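Local structure of flavohemoglobin (Malassezia yamatoensis, 6O0A) at residues A[102-107]-A[265-270]; A[198-203]-A[261-266]; A[207-212]-A[221-226]; A[291-296]-A[367-372]. The protein probably detoxifies nitric oxide, oxidising it to nitrate at a heme iron with electrons passed from a nicotinamide cofactor through FAD. All coordinates share one frame; numbering follows the deposited sequence. Where two conformers were deposited one is given.

Contact 1 (A[102-107]-A[265-270]). With HEM (protoporphyrin IX containing Fe), chain C.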
# COMPACT_ATOMS: atom_id res chain seq x y z
N VAL A 102 -0.32 -7.78 -1.64
CA VAL A 102 -1.72 -8.07 -1.38
C VAL A 102 -1.89 -8.72 -0.01
O VAL A 102 -2.80 -8.36 0.75
CB VAL A 102 -2.30 -8.95 -2.50
CG1 VAL A 102 -3.73 -9.34 -2.15
CG2 VAL A 102 -2.27 -8.20 -3.83
N ALA A 103 -1.03 -9.69 0.32
CA ALA A 103 -1.15 -10.37 1.61
C ALA A 103 -1.02 -9.40 2.78
O ALA A 103 -1.75 -9.51 3.77
CB ALA A 103 -0.08 -11.46 1.72
N ASN A 104 -0.08 -8.45 2.68
CA ASN A 104 0.09 -7.49 3.77
C ASN A 104 -1.13 -6.59 3.91
O ASN A 104 -1.56 -6.30 5.03
CB ASN A 104 1.35 -6.66 3.54
CG ASN A 104 2.61 -7.35 4.07
OD1 ASN A 104 3.03 -7.12 5.21
ND2 ASN A 104 3.23 -8.18 3.23
N LYS A 105 -1.71 -6.16 2.79
CA LYS A 105 -2.95 -5.37 2.85
C LYS A 105 -4.08 -6.18 3.48
O LYS A 105 -4.80 -5.70 4.36
CB LYS A 105 -3.34 -4.90 1.45
CG LYS A 105 -4.55 -3.97 1.41
CD LYS A 105 -4.24 -2.67 2.12
CE LYS A 105 -3.21 -1.84 1.36
NZ LYS A 105 -3.82 -1.12 0.20
N HIS A 106 -4.25 -7.43 3.02
CA HIS A 106 -5.27 -8.31 3.58
C HIS A 106 -5.10 -8.48 5.08
O HIS A 106 -6.09 -8.49 5.83
CB HIS A 106 -5.19 -9.67 2.91
CG HIS A 106 -5.82 -9.71 1.57
ND1 HIS A 106 -5.73 -10.81 0.74
CD2 HIS A 106 -6.55 -8.79 0.90
CE1 HIS A 106 -6.38 -10.56 -0.38
NE2 HIS A 106 -6.88 -9.34 -0.31
N ALA A 107 -3.87 -8.71 5.53
CA ALA A 107 -3.61 -8.88 6.95
C ALA A 107 -3.94 -7.61 7.73
O ALA A 107 -4.56 -7.68 8.80
CB ALA A 107 -2.15 -9.30 7.18
N TYR A 265 1.73 -3.67 9.13
CA TYR A 265 2.08 -4.54 8.01
C TYR A 265 2.75 -3.71 6.92
O TYR A 265 2.81 -2.49 6.98
CB TYR A 265 0.84 -5.29 7.49
CG TYR A 265 0.35 -6.35 8.45
CD1 TYR A 265 1.08 -7.52 8.65
CD2 TYR A 265 -0.83 -6.18 9.17
CE1 TYR A 265 0.66 -8.49 9.54
CE2 TYR A 265 -1.27 -7.16 10.06
CZ TYR A 265 -0.52 -8.31 10.24
OH TYR A 265 -0.93 -9.29 11.12
N GLY A 266 3.23 -4.41 5.90
CA GLY A 266 3.77 -3.76 4.72
C GLY A 266 5.12 -4.35 4.42
O GLY A 266 5.87 -4.67 5.35
N ASP A 267 5.43 -4.54 3.14
CA ASP A 267 6.68 -5.18 2.77
C ASP A 267 7.69 -4.19 2.22
O ASP A 267 8.77 -4.59 1.77
CB ASP A 267 6.44 -6.32 1.78
CG ASP A 267 5.84 -5.85 0.46
OD1 ASP A 267 5.55 -4.65 0.29
OD2 ASP A 267 5.64 -6.71 -0.43
N MET A 268 7.37 -2.90 2.24
CA MET A 268 8.26 -1.86 1.72
C MET A 268 9.02 -1.27 2.91
O MET A 268 8.74 -0.16 3.37
CB MET A 268 7.46 -0.82 0.95
CG MET A 268 8.29 0.21 0.23
SD MET A 268 9.41 -0.57 -0.92
CE MET A 268 8.28 -1.65 -1.80
N THR A 269 9.98 -2.03 3.41
CA THR A 269 10.70 -1.68 4.62
C THR A 269 12.15 -1.34 4.30
O THR A 269 12.65 -1.54 3.18
CB THR A 269 10.64 -2.81 5.64
OG1 THR A 269 11.23 -3.98 5.09
CG2 THR A 269 9.19 -3.11 6.01
N LEU A 270 12.84 -0.82 5.32
CA LEU A 270 14.24 -0.46 5.15
C LEU A 270 15.07 -1.68 4.74
O LEU A 270 15.99 -1.56 3.92
CB LEU A 270 14.77 0.14 6.45
CG LEU A 270 16.13 0.83 6.40
CD1 LEU A 270 16.12 1.93 5.35
CD2 LEU A 270 16.47 1.39 7.77
CHA HEM C . -7.46 -5.39 -1.86
CHB HEM C . -6.66 -9.28 -4.69
CHC HEM C . -9.60 -11.92 -1.86
CHD HEM C . -10.88 -7.90 0.52
C1A HEM C . -6.97 -6.22 -2.86
C2A HEM C . -6.03 -5.84 -3.89
C3A HEM C . -5.81 -6.92 -4.66
C4A HEM C . -6.62 -8.01 -4.16
CMA HEM C . -4.88 -7.00 -5.89
CAA HEM C . -5.38 -4.45 -4.04
CBA HEM C . -4.11 -4.51 -3.19
CGA HEM C . -3.43 -3.17 -3.19
O1A HEM C . -4.11 -2.15 -2.92
O2A HEM C . -2.20 -3.12 -3.46
C1B HEM C . -7.38 -10.34 -4.17
C2B HEM C . -7.41 -11.70 -4.70
C3B HEM C . -8.23 -12.43 -3.92
C4B HEM C . -8.73 -11.56 -2.87
CMB HEM C . -6.62 -12.13 -5.95
CAB HEM C . -8.61 -13.92 -4.03
CBB HEM C . -7.94 -14.83 -4.76
C1C HEM C . -10.23 -11.04 -1.00
C2C HEM C . -11.27 -11.40 -0.07
C3C HEM C . -11.63 -10.29 0.60
C4C HEM C . -10.83 -9.20 0.09
CMC HEM C . -11.79 -12.84 0.09
CAC HEM C . -12.72 -10.09 1.69
CBC HEM C . -13.83 -10.86 1.76
C1D HEM C . -10.06 -6.88 0.08
C2D HEM C . -10.11 -5.52 0.56
C3D HEM C . -9.19 -4.81 -0.09
C4D HEM C . -8.50 -5.71 -1.01
CMD HEM C . -11.10 -5.00 1.63
CAD HEM C . -8.90 -3.31 0.10
CBD HEM C . -9.41 -2.58 -1.14
CGD HEM C . -10.90 -2.36 -1.09
O1D HEM C . -11.42 -1.88 -0.05
O2D HEM C . -11.58 -2.65 -2.12
NA HEM C . -7.31 -7.55 -3.05
NB HEM C . -8.20 -10.30 -3.06
NC HEM C . -9.97 -9.69 -0.88
ND HEM C . -9.06 -6.97 -0.86
FE HEM C . -8.43 -8.70 -1.80

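Contact 2 (A[198-203]-A[261-266])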
# COMPACT_ATOMS: atom_id res chain seq x y z
N ALA A 198 -1.64 -6.15 23.44
CA ALA A 198 -0.22 -5.90 23.23
C ALA A 198 0.04 -5.43 21.80
O ALA A 198 -0.57 -5.94 20.86
CB ALA A 198 0.60 -7.16 23.54
N MET A 199 0.95 -4.47 21.64
CA MET A 199 1.30 -3.93 20.33
C MET A 199 2.41 -4.75 19.68
O MET A 199 3.41 -5.08 20.33
CB MET A 199 1.75 -2.47 20.44
CG MET A 199 0.64 -1.50 20.84
SD MET A 199 1.31 0.13 21.20
CE MET A 199 2.08 0.55 19.63
N THR A 200 2.21 -5.09 18.41
CA THR A 200 3.30 -5.64 17.60
C THR A 200 4.27 -4.52 17.25
O THR A 200 3.83 -3.45 16.82
CB THR A 200 2.74 -6.25 16.32
OG1 THR A 200 1.81 -7.28 16.65
CG2 THR A 200 3.86 -6.86 15.50
N PRO A 201 5.57 -4.72 17.43
CA PRO A 201 6.54 -3.69 17.01
C PRO A 201 6.49 -3.48 15.51
O PRO A 201 6.52 -4.43 14.73
CB PRO A 201 7.89 -4.26 17.46
CG PRO A 201 7.56 -5.26 18.52
CD PRO A 201 6.22 -5.84 18.12
N GLY A 202 6.40 -2.22 15.10
CA GLY A 202 6.43 -1.90 13.69
C GLY A 202 7.84 -1.82 13.15
O GLY A 202 8.81 -1.58 13.88
N LYS A 203 7.96 -2.06 11.85
CA LYS A 203 9.20 -1.89 11.11
C LYS A 203 9.11 -0.63 10.27
O LYS A 203 8.04 -0.29 9.76
CB LYS A 203 9.49 -3.10 10.23
CG LYS A 203 9.53 -4.43 11.00
CD LYS A 203 10.05 -5.58 10.14
CE LYS A 203 9.20 -5.78 8.90
NZ LYS A 203 9.47 -7.09 8.23
N ILE A 261 -7.31 0.53 15.54
CA ILE A 261 -6.12 0.49 14.69
C ILE A 261 -5.69 -0.95 14.51
O ILE A 261 -5.65 -1.73 15.48
CB ILE A 261 -4.96 1.32 15.27
CG1 ILE A 261 -5.41 2.76 15.51
CG2 ILE A 261 -3.75 1.28 14.31
CD1 ILE A 261 -4.29 3.75 15.90
N SER A 262 -5.34 -1.32 13.28
CA SER A 262 -4.92 -2.67 12.96
C SER A 262 -3.51 -2.93 13.47
O SER A 262 -2.82 -2.05 14.00
CB SER A 262 -4.96 -2.91 11.45
OG SER A 262 -3.86 -2.25 10.83
N ASN A 263 -3.06 -4.16 13.27
CA ASN A 263 -1.67 -4.49 13.45
C ASN A 263 -0.86 -3.93 12.28
O ASN A 263 -1.41 -3.66 11.22
CB ASN A 263 -1.53 -6.00 13.59
CG ASN A 263 -2.07 -6.51 14.92
OD1 ASN A 263 -2.04 -5.78 15.93
ND2 ASN A 263 -2.55 -7.74 14.95
N PRO A 264 0.44 -3.72 12.48
CA PRO A 264 1.25 -3.08 11.43
C PRO A 264 1.72 -4.10 10.39
O PRO A 264 2.08 -5.23 10.72
CB PRO A 264 2.44 -2.51 12.21
CG PRO A 264 2.64 -3.52 13.32
CD PRO A 264 1.24 -4.00 13.69
N TYR A 265 1.73 -3.67 9.13
CA TYR A 265 2.08 -4.54 8.01
C TYR A 265 2.75 -3.71 6.92
O TYR A 265 2.81 -2.49 6.98
CB TYR A 265 0.84 -5.29 7.49
CG TYR A 265 0.35 -6.35 8.45
CD1 TYR A 265 1.08 -7.52 8.65
CD2 TYR A 265 -0.83 -6.18 9.17
CE1 TYR A 265 0.66 -8.49 9.54
CE2 TYR A 265 -1.27 -7.16 10.06
CZ TYR A 265 -0.52 -8.31 10.24
OH TYR A 265 -0.93 -9.29 11.12
N GLY A 266 3.23 -4.41 5.90
CA GLY A 266 3.77 -3.76 4.72
C GLY A 266 5.12 -4.35 4.42
O GLY A 266 5.87 -4.67 5.35
O HOH W 1 -0.17 -4.13 17.18
O HOH W 2 7.70 -6.86 6.06

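Contact 3 (A[207-212]-A[221-226]). With FAD (flavin-adenine dinucleotide), chain B.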
# COMPACT_ATOMS: atom_id res chain seq x y z
N TYR A 207 2.78 0.29 7.63
CA TYR A 207 1.58 1.09 7.78
C TYR A 207 0.61 0.37 8.70
O TYR A 207 0.76 -0.82 8.99
CB TYR A 207 0.92 1.35 6.43
CG TYR A 207 0.54 0.08 5.68
CD1 TYR A 207 -0.67 -0.56 5.93
CD2 TYR A 207 1.38 -0.46 4.72
CE1 TYR A 207 -1.01 -1.71 5.22
CE2 TYR A 207 1.04 -1.59 4.02
CZ TYR A 207 -0.16 -2.22 4.28
OH TYR A 207 -0.49 -3.35 3.57
N ILE A 208 -0.40 1.11 9.15
CA ILE A 208 -1.53 0.52 9.86
C ILE A 208 -2.79 0.91 9.11
O ILE A 208 -2.82 1.88 8.35
CB ILE A 208 -1.61 0.97 11.35
CG1 ILE A 208 -1.41 2.49 11.51
CG2 ILE A 208 -0.53 0.26 12.20
CD1 ILE A 208 -2.56 3.37 11.09
N SER A 209 -3.84 0.13 9.32
CA SER A 209 -5.18 0.55 8.95
C SER A 209 -5.87 1.12 10.18
O SER A 209 -5.87 0.48 11.24
CB SER A 209 -6.00 -0.62 8.38
OG SER A 209 -5.53 -1.05 7.11
N ILE A 210 -6.41 2.33 10.05
CA ILE A 210 -7.17 2.97 11.11
C ILE A 210 -8.63 3.05 10.65
O ILE A 210 -8.90 3.24 9.46
CB ILE A 210 -6.59 4.35 11.47
CG1 ILE A 210 -7.32 4.93 12.68
CG2 ILE A 210 -6.65 5.30 10.28
CD1 ILE A 210 -6.53 6.01 13.38
N TYR A 211 -9.54 2.89 11.61
CA TYR A 211 -10.97 2.71 11.36
C TYR A 211 -11.77 3.84 11.98
O TYR A 211 -11.57 4.17 13.16
CB TYR A 211 -11.45 1.37 11.93
CG TYR A 211 -10.87 0.17 11.23
CD1 TYR A 211 -9.52 -0.18 11.40
CD2 TYR A 211 -11.65 -0.62 10.40
CE1 TYR A 211 -8.98 -1.28 10.75
CE2 TYR A 211 -11.12 -1.73 9.76
CZ TYR A 211 -9.78 -2.05 9.93
OH TYR A 211 -9.26 -3.14 9.28
N ALA A 212 -12.70 4.40 11.22
CA ALA A 212 -13.71 5.29 11.79
C ALA A 212 -15.00 5.13 11.00
O ALA A 212 -15.01 4.54 9.91
CB ALA A 212 -13.25 6.75 11.78
N PRO A 221 -11.91 1.48 6.85
CA PRO A 221 -10.47 1.59 7.09
C PRO A 221 -9.73 2.41 6.03
O PRO A 221 -10.15 2.42 4.87
CB PRO A 221 -10.01 0.13 7.04
CG PRO A 221 -10.89 -0.45 5.95
CD PRO A 221 -12.26 0.24 6.13
N ARG A 222 -8.66 3.09 6.43
CA ARG A 222 -7.67 3.63 5.50
C ARG A 222 -6.29 3.33 6.07
O ARG A 222 -6.13 3.22 7.29
CB ARG A 222 -7.82 5.14 5.30
CG ARG A 222 -9.20 5.61 4.77
CD ARG A 222 -9.45 5.09 3.36
NE ARG A 222 -10.62 5.70 2.72
CZ ARG A 222 -11.81 5.12 2.57
NH1 ARG A 222 -12.03 3.90 3.03
NH2 ARG A 222 -12.78 5.77 1.95
N GLN A 223 -5.29 3.23 5.19
CA GLN A 223 -3.91 2.95 5.60
C GLN A 223 -3.08 4.22 5.72
O GLN A 223 -3.19 5.12 4.89
CB GLN A 223 -3.22 1.99 4.62
CG GLN A 223 -3.85 0.60 4.58
CD GLN A 223 -5.15 0.57 3.80
OE1 GLN A 223 -5.20 1.05 2.67
NE2 GLN A 223 -6.20 -0.02 4.39
N PHE A 224 -2.23 4.26 6.75
CA PHE A 224 -1.27 5.35 6.90
C PHE A 224 0.06 4.81 7.39
O PHE A 224 0.12 3.92 8.23
CB PHE A 224 -1.79 6.44 7.85
CG PHE A 224 -3.08 7.04 7.38
CD1 PHE A 224 -3.10 8.00 6.38
CD2 PHE A 224 -4.29 6.61 7.91
CE1 PHE A 224 -4.29 8.53 5.93
CE2 PHE A 224 -5.48 7.14 7.47
CZ PHE A 224 -5.49 8.10 6.48
N THR A 225 1.14 5.37 6.85
CA THR A 225 2.49 4.97 7.21
C THR A 225 2.84 5.38 8.64
O THR A 225 2.59 6.52 9.06
CB THR A 225 3.47 5.61 6.23
OG1 THR A 225 3.13 5.19 4.90
CG2 THR A 225 4.92 5.18 6.54
N LEU A 226 3.43 4.45 9.39
CA LEU A 226 3.85 4.75 10.75
C LEU A 226 5.04 5.70 10.77
O LEU A 226 5.98 5.57 9.98
CB LEU A 226 4.22 3.46 11.48
CG LEU A 226 2.98 2.62 11.77
CD1 LEU A 226 3.40 1.28 12.39
CD2 LEU A 226 2.07 3.40 12.73
PA FAD B . -11.14 8.09 -0.45
O1A FAD B . -12.53 8.16 0.08
O2A FAD B . -10.49 6.74 -0.36
O5B FAD B . -11.13 8.57 -1.97
C5B FAD B . -9.94 8.40 -2.77
C4B FAD B . -10.29 8.89 -4.15
O4B FAD B . -11.41 8.13 -4.65
C3B FAD B . -10.76 10.34 -4.22
O3B FAD B . -9.67 11.25 -4.30
C2B FAD B . -11.59 10.34 -5.51
O2B FAD B . -10.76 10.49 -6.66
C1B FAD B . -12.21 8.94 -5.50
N9A FAD B . -13.59 8.91 -5.00
C8A FAD B . -13.99 9.09 -3.71
N7A FAD B . -15.30 9.08 -3.56
C5A FAD B . -15.78 8.90 -4.84
C6A FAD B . -17.08 8.88 -5.37
N6A FAD B . -18.18 9.02 -4.62
N1A FAD B . -17.22 8.73 -6.71
C2A FAD B . -16.12 8.60 -7.45
N3A FAD B . -14.84 8.62 -7.07
C4A FAD B . -14.73 8.78 -5.75
N1 FAD B . -2.17 9.02 3.18
C2 FAD B . -1.64 10.00 3.97
O2 FAD B . -2.15 11.12 4.04
N3 FAD B . -0.51 9.72 4.73
C4 FAD B . 0.17 8.51 4.78
O4 FAD B . 1.15 8.37 5.51
C4X FAD B . -0.40 7.49 3.93
N5 FAD B . 0.18 6.31 3.92
C5X FAD B . -0.37 5.33 3.11
C6 FAD B . 0.24 4.07 3.06
C7 FAD B . -0.28 3.05 2.28
C7M FAD B . 0.43 1.72 2.22
C8 FAD B . -1.45 3.27 1.53
C8M FAD B . -2.06 2.18 0.69
C9 FAD B . -2.05 4.52 1.56
C9A FAD B . -1.52 5.56 2.33
N10 FAD B . -2.11 6.84 2.37
C10 FAD B . -1.57 7.83 3.17
C1' FAD B . -3.36 7.12 1.65
C2' FAD B . -4.60 6.82 2.49
O2' FAD B . -4.65 5.42 2.79
C3' FAD B . -5.89 7.24 1.78
O3' FAD B . -5.93 6.65 0.48
C4' FAD B . -6.04 8.76 1.64
O4' FAD B . -5.85 9.35 2.93
C5' FAD B . -7.38 9.16 1.06
O5' FAD B . -8.43 8.68 1.94
P FAD B . -9.88 9.34 1.79
O1P FAD B . -9.95 10.78 2.15
O2P FAD B . -10.81 8.49 2.61
O3P FAD B . -10.24 9.19 0.25

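Contact 4 (A[291-296]-A[367-372]). With FAD (flavin-adenine dinucleotide), chain B.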
# COMPACT_ATOMS: atom_id res chain seq x y z
N THR A 291 6.19 10.42 4.31
CA THR A 291 6.05 9.70 5.58
C THR A 291 6.91 8.44 5.65
O THR A 291 7.61 8.26 6.66
CB THR A 291 4.57 9.44 5.89
OG1 THR A 291 3.92 8.74 4.82
CG2 THR A 291 3.83 10.77 6.14
N PRO A 292 6.96 7.54 4.65
CA PRO A 292 7.95 6.44 4.74
C PRO A 292 9.39 6.93 4.74
O PRO A 292 10.25 6.32 5.40
CB PRO A 292 7.64 5.57 3.51
CG PRO A 292 6.87 6.45 2.59
CD PRO A 292 6.11 7.41 3.44
N VAL A 293 9.68 8.02 4.03
CA VAL A 293 11.05 8.55 4.00
C VAL A 293 11.50 8.93 5.41
O VAL A 293 12.60 8.57 5.85
CB VAL A 293 11.12 9.74 3.03
CG1 VAL A 293 12.48 10.44 3.12
CG2 VAL A 293 10.87 9.27 1.58
N LEU A 294 10.65 9.65 6.15
CA LEU A 294 10.98 10.00 7.53
C LEU A 294 11.15 8.75 8.41
O LEU A 294 12.07 8.68 9.23
CB LEU A 294 9.91 10.92 8.09
CG LEU A 294 10.10 11.31 9.55
CD1 LEU A 294 11.45 12.03 9.75
CD2 LEU A 294 8.94 12.18 10.03
N ALA A 295 10.27 7.76 8.24
CA ALA A 295 10.46 6.50 8.98
C ALA A 295 11.82 5.87 8.66
O ALA A 295 12.53 5.42 9.57
CB ALA A 295 9.32 5.53 8.65
N PHE A 296 12.20 5.83 7.38
CA PHE A 296 13.48 5.23 7.00
C PHE A 296 14.65 6.01 7.57
O PHE A 296 15.61 5.43 8.08
CB PHE A 296 13.62 5.19 5.47
CG PHE A 296 12.67 4.26 4.78
CD1 PHE A 296 12.16 3.13 5.43
CD2 PHE A 296 12.28 4.51 3.48
CE1 PHE A 296 11.29 2.27 4.77
CE2 PHE A 296 11.40 3.65 2.82
CZ PHE A 296 10.91 2.54 3.47
N SER A 367 19.93 1.60 -4.42
CA SER A 367 18.50 1.37 -4.43
C SER A 367 17.81 2.73 -4.41
O SER A 367 18.24 3.64 -3.69
CB SER A 367 18.04 0.53 -3.24
OG SER A 367 18.61 -0.77 -3.27
N VAL A 368 16.76 2.87 -5.21
CA VAL A 368 16.00 4.11 -5.30
C VAL A 368 14.58 3.82 -4.85
O VAL A 368 13.93 2.91 -5.38
CB VAL A 368 16.01 4.68 -6.72
CG1 VAL A 368 15.23 5.98 -6.75
CG2 VAL A 368 17.44 4.89 -7.22
N PHE A 369 14.09 4.61 -3.89
CA PHE A 369 12.74 4.48 -3.36
C PHE A 369 11.91 5.69 -3.77
O PHE A 369 12.37 6.83 -3.66
CB PHE A 369 12.78 4.36 -1.83
CG PHE A 369 11.44 4.46 -1.18
CD1 PHE A 369 10.57 3.37 -1.17
CD2 PHE A 369 11.03 5.64 -0.56
CE1 PHE A 369 9.33 3.46 -0.58
CE2 PHE A 369 9.78 5.73 0.05
CZ PHE A 369 8.93 4.65 0.04
N LEU A 370 10.69 5.44 -4.26
CA LEU A 370 9.77 6.50 -4.69
C LEU A 370 8.49 6.45 -3.87
O LEU A 370 7.90 5.38 -3.69
CB LEU A 370 9.39 6.37 -6.17
CG LEU A 370 10.51 6.16 -7.17
CD1 LEU A 370 9.92 5.94 -8.57
CD2 LEU A 370 11.45 7.37 -7.15
N CYS A 371 8.02 7.61 -3.43
CA CYS A 371 6.69 7.67 -2.84
C CYS A 371 6.08 9.03 -3.13
O CYS A 371 6.59 10.05 -2.67
CB CYS A 371 6.75 7.42 -1.33
SG CYS A 371 5.11 7.22 -0.65
N GLY A 372 4.99 9.03 -3.88
CA GLY A 372 4.30 10.24 -4.22
C GLY A 372 3.05 9.90 -5.00
O GLY A 372 2.68 8.73 -5.11
PA FAD B . -11.14 8.09 -0.45
O1A FAD B . -12.53 8.16 0.08
O2A FAD B . -10.49 6.74 -0.36
O5B FAD B . -11.13 8.57 -1.97
C5B FAD B . -9.94 8.40 -2.77
C4B FAD B . -10.29 8.89 -4.15
O4B FAD B . -11.41 8.13 -4.65
C3B FAD B . -10.76 10.34 -4.22
O3B FAD B . -9.67 11.25 -4.30
C2B FAD B . -11.59 10.34 -5.51
O2B FAD B . -10.76 10.49 -6.66
C1B FAD B . -12.21 8.94 -5.50
N9A FAD B . -13.59 8.91 -5.00
C8A FAD B . -13.99 9.09 -3.71
N7A FAD B . -15.30 9.08 -3.56
C5A FAD B . -15.78 8.90 -4.84
C6A FAD B . -17.08 8.88 -5.37
N6A FAD B . -18.18 9.02 -4.62
N1A FAD B . -17.22 8.73 -6.71
C2A FAD B . -16.12 8.60 -7.45
N3A FAD B . -14.84 8.62 -7.07
C4A FAD B . -14.73 8.78 -5.75
N1 FAD B . -2.17 9.02 3.18
C2 FAD B . -1.64 10.00 3.97
O2 FAD B . -2.15 11.12 4.04
N3 FAD B . -0.51 9.72 4.73
C4 FAD B . 0.17 8.51 4.78
O4 FAD B . 1.15 8.37 5.51
C4X FAD B . -0.40 7.49 3.93
N5 FAD B . 0.18 6.31 3.92
C5X FAD B . -0.37 5.33 3.11
C6 FAD B . 0.24 4.07 3.06
C7 FAD B . -0.28 3.05 2.28
C7M FAD B . 0.43 1.72 2.22
C8 FAD B . -1.45 3.27 1.53
C8M FAD B . -2.06 2.18 0.69
C9 FAD B . -2.05 4.52 1.56
C9A FAD B . -1.52 5.56 2.33
N10 FAD B . -2.11 6.84 2.37
C10 FAD B . -1.57 7.83 3.17
C1' FAD B . -3.36 7.12 1.65
C2' FAD B . -4.60 6.82 2.49
O2' FAD B . -4.65 5.42 2.79
C3' FAD B . -5.89 7.24 1.78
O3' FAD B . -5.93 6.65 0.48
C4' FAD B . -6.04 8.76 1.64
O4' FAD B . -5.85 9.35 2.93
C5' FAD B . -7.38 9.16 1.06
O5' FAD B . -8.43 8.68 1.94
P FAD B . -9.88 9.34 1.79
O1P FAD B . -9.95 10.78 2.15
O2P FAD B . -10.81 8.49 2.61
O3P FAD B . -10.24 9.19 0.25

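Contact 1 (A[102-107]-A[265-270])
Asn104 and Ala107 project from one side of a globin-fold helix onto Tyr265 and Gly266 of the loop that follows strand 258-262. The helix is the proximal one of the heme domain: NE2 of His106, on its other side, binds the heme iron at 2.2 Å, and ND1 of the same ring is hydrogen-bonded to Glu158. The contact therefore joins the helix that carries the heme ligand to the FAD-binding domain. Asn104 gives the polar link. Its OD1 accepts the backbone N-H of Gly266 at 2.8 Å, with the donor raised 42° out of the carbonyl plane instead of lying on a lone pair. With CG beside the backbone N (chi1 -85°), the amide extends across to the loop, while ND2 turns back to the carbonyl of Ser100 in its own helix. The amide is thus held at both ends, and ND2 passes within 4.0 Å of Asp267 CB, whose carboxylate is bound to Ser100 OG. Gly266 adopts a positive phi that a side chain would make crowded against the preceding carbonyl. Tyr265 makes the rest of the contact. Its CB lies 3.6 Å from the carbonyl oxygen of Asn104, and helix 137-163 packs against its ring through Leu161 and Tyr162. The methyl CB of Ala107 sits over the ring centre of Tyr265 in a CH-pi contact, 3.6 Å from the centroid and only 10° off the ring normal.

Contact 2 (A[198-203]-A[261-266])
The hydroxyl OG1 of Thr200, gripped by OE1 of Gln165 and the backbone N of Ala166, stands 4.2 Å from OD1 of Asn263. A water closes the distance between the two chains at this end: it accepts from Thr200 N and donates to Asn263 OD1, each at 2.8 Å. With CG beside the backbone N (chi1 -72°), Asn263 brings OD1 to this water, while ND2 is bound to Asn167, so both sides of the amide are held. The ring of Pro264 packs next along the chain, its CD in apolar contact 3.8 Å from Thr200 CB and its CG 3.7 Å from Thr200 O, a carbonyl that also receives Arg234. Gly202 lies beside the same ring, its CA 4.1 Å from Pro264 CG. These residues belong to the FAD-binding antiparallel beta domain of the ferredoxin-reductase type, where the connection between strands 186-193 and 207-213 lies against the chain leaving strand 258-262. Ile208 of strand 207-213 and Arg234 of strand 234-239 touch Pro264. Farther along, Lys203 reaches back through a second water, which accepts from NZ and donates to the loop; the water oxygen lies 2.9 Å from Gly266 O. Gln206 NE2 binds that same carbonyl directly.

Contact 3 (A[207-212]-A[221-226])
Gln223 crosses from one strand of a beta hairpin to Ser209 on the other, and every part of its side chain has a neighbour. CB lies 3.8 Å from the carbonyl oxygen of Ile208 and equally near C8 of the flavin. CG rests 3.6 Å from Tyr207 CD1, the two side chains running side by side in one direction. A bend at chi2 (77°) then turns the amide toward Ser209 on the partner strand. There NE2 donates to Ser209 OG at 3.0 Å, nearly straight at 168° and in the amide plane, while OE1 lies 3.9 Å from the flavin methyl C8M. Ser108 OG also binds the serine hydroxyl, tying the hairpin to the heme domain. Arg222 to Thr225 are probably a variant of the flavin-binding RxYS/T motif of ferredoxin-reductase relatives, with Phe224 at the tyrosine position. Arg222 NE and NH2 bind pyrophosphate oxygens O2P and O1A, and Thr225 N reaches flavin N5 at 3.2 Å. Antiparallel hydrogen bonds link Ile208 with Phe224 and Ile210 with Arg222. Strand 219-225 is one of the two outermost of its sheet, with strand 258-262 flanking the hairpin beyond 207-213; helix 96-108 packs on Tyr207 and Gln223, and helix 246-251 on Ile210 and Arg222.

Contact 4 (A[291-296]-A[367-372])
Phe296 drives the edge of its ring into the face of Phe369 in a buried junction between a helix and a strand. The pair is T-shaped: planes 79° apart, centroids separated by 5.1 Å, with CE2 of Phe296 directly above the centre of the other ring. Phe369 is brought there by its first torsion, which sets CG anti to the backbone N (chi1 170°) and swings the ring from the strand toward the helix. At the rim of that ring Pro292 completes the close-packed part, its CG 3.7 Å from Phe369 CZ, so one turn of helix supplies both the residue over the face and the one at the edge. Val293 makes a looser touch with a single methyl, CG2, at 4.0 Å from Phe369 CE2. Cys371 adds a small contact through Pro292 alone, its SG lying 3.8 Å from Pro292 CG. There is no solvent side, since all five touching residues are buried; beyond Pro292 the helix leads to the flavin, where Thr291 OG1 lies 2.9 Å from O4 of FAD. This is the Rossmann-like arrangement of the NAD-binding domain, a parallel sheet with helices on both faces. Strand 367-371 runs between strands 281-286 and 394-397. Helix 290-302 lies against it on the Phe369 and Cys371 side, and helix 374-386 packs on Val368 and Leu370.

Contacts 1, 3 and 4 form a continuous path from heme through flavin to the NAD-binding domain. Contacts 1 and 2 share Tyr265 and Gly266, with centres about 11 Å apart. The carbonyl oxygen of Tyr265 is probably hydrogen-bonded to Tyr207 N of contact 3, 2.9 Å away, so all three meet where strand 207-213 runs beside the chain leaving strand 258-262. Contact 1 reaches contact 4 through Met268 CG, 3.5 Å from Phe369 CE1. Contacts 3 and 4 meet at the flavin, Thr225 CB lying 3.5 Å from Thr291 OG1; contact 2 stays clear of contact 4. The flavin methyl comes near a heme propionate, consistent with electron transfer between the cofactors.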